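Long-range contact in taurocyamine kinase (Schistosoma mansoni, PDB 4WOD), which reversibly transfers phosphate between ATP and the guanidino compound taurocyamine, using magnesium, through two fused copies of the phosphagen kinase fold: residues V511-H523 against R605-M617. The protein carries 4 engineered substitutions. Sequence-based numbering, arbitrary orientation.
Sequences VISGALKGLTGEH and RLIEGINAIGKSM
The imidazole of His523 meets helix 599-614 edge on. Its NE2 donates to Arg605 O at 2.8 Å, nearly straight at 165° and close to the ring plane. The same carbonyl also takes the helical bond from Gly609 N, and the two donors come from opposite faces of its plane. Glu608 CB and Gly609 N lie oblique to the ring; Gly609 CA, which bears no side chain, comes 3.7 Å from His523 CD2. Phe578 adds an edge-to-face ring contact.

The guanidinium of Arg605 receives Glu522 at its edge. Arg605 NH1 and Glu522 OE2 form a salt bridge of 3.0 Å, but the carboxylate and guanidinium planes are 62° apart, and NH1 meets OE2 from above the carboxylate plane. The bend at chi3 (51°) turns the Arg605 head out of the line of its chain, and Glu522 crosses it at about a right angle. Gln594 and Thr577 O bind NH2 and NE, which should limit rotation of the group. A water bridges Glu522 OE1 and Glu608 OE1, probably easing the repulsion between like charges; Glu608 OE2 pairs with Lys604.

Further along, the contact is apolar. Leu519 CD2 rests on Ala612 CB at 3.5 Å, and Leu516 CD2 meets Ile613 CD1 at 3.6 Å. Met617, bent at chi3, brings CE against Ala515 CB (3.6 Å) and Val511 CG1. Ser616 CB also touches Ala515 CB.

Within the C-terminal catalytic domain of the second repeat, the end of helix 502-517 and the loop and 3-10 turn after it, which lead to strand 525-529, pack on helix 599-614 and the residues just beyond it. Leu516 and Ile512 reach strand 578-582, while Leu606 reaches strands 588-595 and 480-489 of the antiparallel sheet.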
ATOM      1  N   VAL A 511     -20.916 -17.016  13.347  1.00 17.98           N
ATOM      2  CA  VAL A 511     -20.649 -18.325  13.959  1.00 18.98           C
ATOM      3  C   VAL A 511     -19.732 -18.185  15.168  1.00 19.26           C
ATOM      4  O   VAL A 511     -20.068 -18.630  16.273  1.00 16.10           O
ATOM      5  CB  VAL A 511     -19.998 -19.325  12.945  1.00 18.80           C
ATOM      6  CG1 VAL A 511     -19.380 -20.550  13.662  1.00 16.69           C
ATOM      7  CG2 VAL A 511     -20.996 -19.763  11.878  1.00 17.28           C
ATOM      8  N   ILE A 512     -18.576 -17.560  14.958  1.00 18.30           N
ATOM      9  CA  ILE A 512     -17.535 -17.489  15.986  1.00 17.38           C
ATOM     10  C   ILE A 512     -17.928 -16.563  17.148  1.00 18.97           C
ATOM     11  O   ILE A 512     -17.753 -16.938  18.322  1.00 17.97           O
ATOM     12  CB  ILE A 512     -16.176 -17.006  15.383  1.00 13.45           C
ATOM     13  CG1 ILE A 512     -15.579 -18.091  14.480  1.00 15.22           C
ATOM     14  CG2 ILE A 512     -15.203 -16.654  16.474  1.00 15.32           C
ATOM     15  CD1 ILE A 512     -14.314 -17.651  13.764  1.00 15.80           C
ATOM     16  N   SER A 513     -18.455 -15.373  16.846  1.00 13.56           N
ATOM     17  CA  SER A 513     -18.769 -14.411  17.923  1.00 17.34           C
ATOM     18  C   SER A 513     -19.921 -14.939  18.784  1.00 19.22           C
ATOM     19  O   SER A 513     -19.918 -14.772  20.006  1.00 19.30           O
ATOM     20  CB  SER A 513     -19.107 -13.022  17.383  1.00 19.10           C
ATOM     21  OG  SER A 513     -20.305 -13.028  16.622  1.00 20.29           O
ATOM     22  N   GLY A 514     -20.878 -15.597  18.145  1.00 15.67           N
ATOM     23  CA  GLY A 514     -21.932 -16.292  18.864  1.00 17.35           C
ATOM     24  C   GLY A 514     -21.390 -17.244  19.918  1.00 13.79           C
ATOM     25  O   GLY A 514     -21.856 -17.242  21.054  1.00 16.18           O
ATOM     26  N   ALA A 515     -20.403 -18.059  19.555  1.00 13.67           N
ATOM     27  CA  ALA A 515     -19.759 -18.951  20.525  1.00 14.41           C
ATOM     28  C   ALA A 515     -19.015 -18.157  21.602  1.00 17.02           C
ATOM     29  O   ALA A 515     -19.122 -18.460  22.791  1.00 15.87           O
ATOM     30  CB  ALA A 515     -18.794 -19.921  19.821  1.00 13.77           C
ATOM     31  N   LEU A 516     -18.259 -17.146  21.191  1.00 11.53           N
ATOM     32  CA  LEU A 516     -17.447 -16.380  22.136  1.00 14.74           C
ATOM     33  C   LEU A 516     -18.297 -15.622  23.157  1.00 14.27           C
ATOM     34  O   LEU A 516     -17.932 -15.546  24.337  1.00 16.74           O
ATOM     35  CB  LEU A 516     -16.530 -15.400  21.390  1.00 14.46           C
ATOM     36  CG  LEU A 516     -15.524 -16.017  20.400  1.00 15.43           C
ATOM     37  CD1 LEU A 516     -14.667 -14.936  19.735  1.00 14.55           C
ATOM     38  CD2 LEU A 516     -14.624 -17.065  21.059  1.00 16.79           C
ATOM     39  N   LYS A 517     -19.428 -15.067  22.721  1.00 14.87           N
ATOM     40  CA  LYS A 517     -20.300 -14.336  23.640  1.00 17.68           C
ATOM     41  C   LYS A 517     -20.967 -15.276  24.650  1.00 18.77           C
ATOM     42  O   LYS A 517     -21.505 -14.831  25.670  1.00 17.38           O
ATOM     43  CB  LYS A 517     -21.378 -13.562  22.874  1.00 16.21           C
ATOM     44  CG  LYS A 517     -20.864 -12.467  21.946  1.00 15.93           C
ATOM     45  CD  LYS A 517     -21.997 -11.916  21.072  1.00 18.94           C
ATOM     46  CE  LYS A 517     -21.510 -10.834  20.111  1.00 23.48           C
ATOM     47  NZ  LYS A 517     -22.646 -10.207  19.354  1.00 25.48           N
ATOM     48  N   GLY A 518     -20.984 -16.570  24.345  1.00 14.16           N
ATOM     49  CA  GLY A 518     -21.568 -17.527  25.270  1.00 17.06           C
ATOM     50  C   GLY A 518     -20.580 -18.137  26.266  1.00 15.75           C
ATOM     51  O   GLY A 518     -20.993 -18.916  27.130  1.00 16.33           O
ATOM     52  N   LEU A 519     -19.290 -17.803  26.153  1.00 13.22           N
ATOM     53  CA  LEU A 519     -18.263 -18.395  27.040  1.00 16.35           C
ATOM     54  C   LEU A 519     -18.483 -17.943  28.461  1.00 16.70           C
ATOM     55  O   LEU A 519     -18.875 -16.809  28.681  1.00 15.66           O
ATOM     56  CB  LEU A 519     -16.853 -18.009  26.626  1.00 15.52           C
ATOM     57  CG  LEU A 519     -16.345 -18.536  25.278  1.00 19.88           C
ATOM     58  CD1 LEU A 519     -15.020 -17.862  24.942  1.00 17.29           C
ATOM     59  CD2 LEU A 519     -16.181 -20.039  25.370  1.00 17.00           C
ATOM     60  N   THR A 520     -18.232 -18.831  29.411  1.00 18.94           N
ATOM     61  CA  THR A 520     -18.518 -18.552  30.812  1.00 22.23           C
ATOM     62  C   THR A 520     -17.289 -18.685  31.702  1.00 18.26           C
ATOM     63  O   THR A 520     -16.238 -19.128  31.261  1.00 24.55           O
ATOM     64  CB  THR A 520     -19.596 -19.499  31.353  1.00 22.23           C
ATOM     65  OG1 THR A 520     -19.059 -20.829  31.402  1.00 22.69           O
ATOM     66  CG2 THR A 520     -20.829 -19.480  30.452  1.00 21.18           C
ATOM     67  N   GLY A 521     -17.445 -18.290  32.960  1.00 21.82           N
ATOM     68  CA  GLY A 521     -16.402 -18.399  33.960  1.00 18.44           C
ATOM     69  C   GLY A 521     -15.191 -17.569  33.601  1.00 19.26           C
ATOM     70  O   GLY A 521     -15.304 -16.421  33.173  1.00 19.27           O
ATOM     71  N   GLU A 522     -14.021 -18.170  33.780  1.00 20.70           N
ATOM     72  CA  GLU A 522     -12.747 -17.553  33.425  1.00 24.15           C
ATOM     73  C   GLU A 522     -12.703 -17.091  31.959  1.00 20.97           C
ATOM     74  O   GLU A 522     -11.973 -16.165  31.598  1.00 23.38           O
ATOM     75  CB  GLU A 522     -11.610 -18.544  33.684  1.00 24.14           C
ATOM     76  CG  GLU A 522     -10.233 -17.926  33.623  1.00 36.92           C
ATOM     77  CD  GLU A 522      -9.170 -18.831  34.221  1.00 39.18           C
ATOM     78  OE1 GLU A 522      -9.460 -20.036  34.417  1.00 41.85           O
ATOM     79  OE2 GLU A 522      -8.052 -18.332  34.499  1.00 38.00           O
ATOM     80  N   HIS A 523     -13.484 -17.745  31.116  1.00 17.09           N
ATOM     81  CA  HIS A 523     -13.438 -17.467  29.690  1.00 16.00           C
ATOM     82  C   HIS A 523     -14.468 -16.419  29.277  1.00 18.61           C
ATOM     83  O   HIS A 523     -14.429 -15.933  28.155  1.00 16.33           O
ATOM     84  CB  HIS A 523     -13.630 -18.775  28.909  1.00 17.75           C
ATOM     85  CG  HIS A 523     -12.565 -19.787  29.199  1.00 18.25           C
ATOM     86  ND1 HIS A 523     -12.689 -20.741  30.187  1.00 20.88           N
ATOM     87  CD2 HIS A 523     -11.340 -19.967  28.656  1.00 16.15           C
ATOM     88  CE1 HIS A 523     -11.587 -21.468  30.236  1.00 21.67           C
ATOM     89  NE2 HIS A 523     -10.751 -21.016  29.317  1.00 21.03           N
ATOM     90  N   ARG A 605      -6.178 -23.216  30.968  1.00 19.31           N
ATOM     91  CA  ARG A 605      -7.142 -22.218  30.502  1.00 18.57           C
ATOM     92  C   ARG A 605      -7.293 -22.278  28.980  1.00 18.18           C
ATOM     93  O   ARG A 605      -8.406 -22.278  28.463  1.00 17.63           O
ATOM     94  CB  ARG A 605      -6.719 -20.805  30.938  1.00 18.79           C
ATOM     95  CG  ARG A 605      -7.721 -19.727  30.602  1.00 23.28           C
ATOM     96  CD  ARG A 605      -7.387 -18.418  31.321  1.00 24.52           C
ATOM     97  NE  ARG A 605      -6.002 -18.030  31.104  1.00 25.42           N
ATOM     98  CZ  ARG A 605      -5.058 -18.024  32.037  1.00 21.13           C
ATOM     99  NH1 ARG A 605      -5.349 -18.348  33.289  1.00 26.97           N
ATOM    100  NH2 ARG A 605      -3.822 -17.671  31.716  1.00 22.48           N
ATOM    101  N   LEU A 606      -6.168 -22.341  28.267  1.00 18.92           N
ATOM    102  CA  LEU A 606      -6.238 -22.525  26.819  1.00 18.45           C
ATOM    103  C   LEU A 606      -7.068 -23.752  26.419  1.00 15.15           C
ATOM    104  O   LEU A 606      -7.989 -23.620  25.612  1.00 16.67           O
ATOM    105  CB  LEU A 606      -4.846 -22.651  26.201  1.00 15.29           C
ATOM    106  CG  LEU A 606      -4.952 -22.814  24.674  1.00 15.63           C
ATOM    107  CD1 LEU A 606      -5.754 -21.645  24.033  1.00 16.34           C
ATOM    108  CD2 LEU A 606      -3.583 -22.926  24.037  1.00 15.10           C
ATOM    109  N   ILE A 607      -6.753 -24.935  26.954  1.00 17.65           N
ATOM    110  CA  ILE A 607      -7.434 -26.163  26.508  1.00 18.00           C
ATOM    111  C   ILE A 607      -8.947 -26.083  26.754  1.00 19.32           C
ATOM    112  O   ILE A 607      -9.771 -26.456  25.902  1.00 15.91           O
ATOM    113  CB  ILE A 607      -6.855 -27.445  27.191  1.00 20.61           C
ATOM    114  CG1 ILE A 607      -5.350 -27.573  26.930  1.00 20.32           C
ATOM    115  CG2 ILE A 607      -7.600 -28.698  26.718  1.00 22.87           C
ATOM    116  CD1 ILE A 607      -4.952 -27.418  25.484  1.00 24.98           C
ATOM    117  N   GLU A 608      -9.314 -25.552  27.910  1.00 17.91           N
ATOM    118  CA  GLU A 608     -10.708 -25.452  28.270  1.00 15.58           C
ATOM    119  C   GLU A 608     -11.427 -24.471  27.349  1.00 17.02           C
ATOM    120  O   GLU A 608     -12.590 -24.679  27.011  1.00 16.18           O
ATOM    121  CB  GLU A 608     -10.848 -25.031  29.730  1.00 18.56           C
ATOM    122  CG  GLU A 608     -10.449 -26.138  30.696  1.00 24.63           C
ATOM    123  CD  GLU A 608     -10.360 -25.648  32.126  1.00 36.92           C
ATOM    124  OE1 GLU A 608     -10.590 -24.434  32.358  1.00 32.47           O
ATOM    125  OE2 GLU A 608     -10.044 -26.478  33.007  1.00 38.69           O
ATOM    126  N   GLY A 609     -10.718 -23.433  26.909  1.00 14.45           N
ATOM    127  CA  GLY A 609     -11.289 -22.478  25.979  1.00 17.73           C
ATOM    128  C   GLY A 609     -11.492 -23.046  24.584  1.00 14.79           C
ATOM    129  O   GLY A 609     -12.472 -22.746  23.897  1.00 11.72           O
ATOM    130  N   ILE A 610     -10.532 -23.847  24.146  1.00 15.54           N
ATOM    131  CA  ILE A 610     -10.627 -24.476  22.825  1.00 17.27           C
ATOM    132  C   ILE A 610     -11.828 -25.418  22.791  1.00 16.56           C
ATOM    133  O   ILE A 610     -12.650 -25.390  21.855  1.00 15.57           O
ATOM    134  CB  ILE A 610      -9.348 -25.276  22.469  1.00 14.92           C
ATOM    135  CG1 ILE A 610      -8.085 -24.400  22.512  1.00 18.21           C
ATOM    136  CG2 ILE A 610      -9.497 -25.963  21.098  1.00 16.11           C
ATOM    137  CD1 ILE A 610      -6.810 -25.208  22.272  1.00 14.26           C
ATOM    138  N   ASN A 611     -11.929 -26.247  23.823  1.00 14.63           N
ATOM    139  CA  ASN A 611     -13.047 -27.163  23.938  1.00 19.27           C
ATOM    140  C   ASN A 611     -14.399 -26.445  23.959  1.00 16.64           C
ATOM    141  O   ASN A 611     -15.333 -26.885  23.310  1.00 15.05           O
ATOM    142  CB  ASN A 611     -12.884 -28.043  25.179  1.00 13.68           C
ATOM    143  CG  ASN A 611     -11.789 -29.082  25.004  1.00 26.43           C
ATOM    144  OD1 ASN A 611     -11.418 -29.426  23.875  1.00 25.64           O
ATOM    145  ND2 ASN A 611     -11.256 -29.579  26.115  1.00 25.34           N
ATOM    146  N   ALA A 612     -14.492 -25.338  24.699  1.00 18.01           N
ATOM    147  CA  ALA A 612     -15.745 -24.589  24.804  1.00 13.75           C
ATOM    148  C   ALA A 612     -16.169 -23.997  23.447  1.00 14.50           C
ATOM    149  O   ALA A 612     -17.327 -24.074  23.051  1.00 16.93           O
ATOM    150  CB  ALA A 612     -15.610 -23.479  25.852  1.00 12.93           C
ATOM    151  N   ILE A 613     -15.215 -23.402  22.748  1.00 11.28           N
ATOM    152  CA  ILE A 613     -15.473 -22.869  21.436  1.00 13.28           C
ATOM    153  C   ILE A 613     -15.906 -23.989  20.481  1.00 12.91           C
ATOM    154  O   ILE A 613     -16.835 -23.801  19.669  1.00 16.46           O
ATOM    155  CB  ILE A 613     -14.236 -22.123  20.909  1.00 16.15           C
ATOM    156  CG1 ILE A 613     -13.964 -20.907  21.807  1.00 13.93           C
ATOM    157  CG2 ILE A 613     -14.442 -21.689  19.446  1.00 14.96           C
ATOM    158  CD1 ILE A 613     -12.720 -20.140  21.466  1.00 14.88           C
ATOM    159  N   GLY A 614     -15.263 -25.148  20.617  1.00 15.10           N
ATOM    160  CA  GLY A 614     -15.473 -26.311  19.759  1.00 16.95           C
ATOM    161  C   GLY A 614     -16.851 -26.943  19.858  1.00 18.57           C
ATOM    162  O   GLY A 614     -17.310 -27.628  18.935  1.00 18.30           O
ATOM    163  N   LYS A 615     -17.537 -26.687  20.968  1.00 16.13           N
ATOM    164  CA  LYS A 615     -18.945 -27.063  21.079  1.00 21.42           C
ATOM    165  C   LYS A 615     -19.822 -26.485  19.963  1.00 17.91           C
ATOM    166  O   LYS A 615     -20.801 -27.119  19.572  1.00 18.99           O
ATOM    167  CB  LYS A 615     -19.510 -26.632  22.439  1.00 21.34           C
ATOM    168  CG  LYS A 615     -18.795 -27.258  23.625  1.00 21.58           C
ATOM    169  CD  LYS A 615     -18.993 -28.750  23.623  1.00 23.98           C
ATOM    170  CE  LYS A 615     -18.941 -29.301  25.031  1.00 31.60           C
ATOM    171  NZ  LYS A 615     -17.591 -29.806  25.356  1.00 26.10           N
ATOM    172  N   SER A 616     -19.469 -25.312  19.431  1.00 17.45           N
ATOM    173  CA  SER A 616     -20.376 -24.604  18.512  1.00 14.53           C
ATOM    174  C   SER A 616     -19.988 -24.722  17.034  1.00 22.08           C
ATOM    175  O   SER A 616     -20.690 -24.200  16.153  1.00 19.31           O
ATOM    176  CB  SER A 616     -20.459 -23.119  18.879  1.00 18.28           C
ATOM    177  OG  SER A 616     -21.012 -22.937  20.183  1.00 15.40           O
ATOM    178  N   MET A 617     -18.877 -25.388  16.758  1.00 17.07           N
ATOM    179  CA  MET A 617     -18.415 -25.504  15.379  1.00 17.93           C
ATOM    180  C   MET A 617     -17.398 -26.633  15.230  1.00 17.50           C
ATOM    181  O   MET A 617     -16.720 -26.995  16.189  1.00 19.71           O
ATOM    182  CB  MET A 617     -17.804 -24.174  14.930  1.00 16.94           C
ATOM    183  CG  MET A 617     -16.537 -23.828  15.701  1.00 17.08           C
ATOM    184  SD  MET A 617     -16.109 -22.087  15.675  1.00 22.51           S
ATOM    185  CE  MET A 617     -17.298 -21.449  16.879  1.00 15.94           C
TER
HETATM  186  O   HOH W   1      -8.585 -22.855  33.964  1.00 37.82           O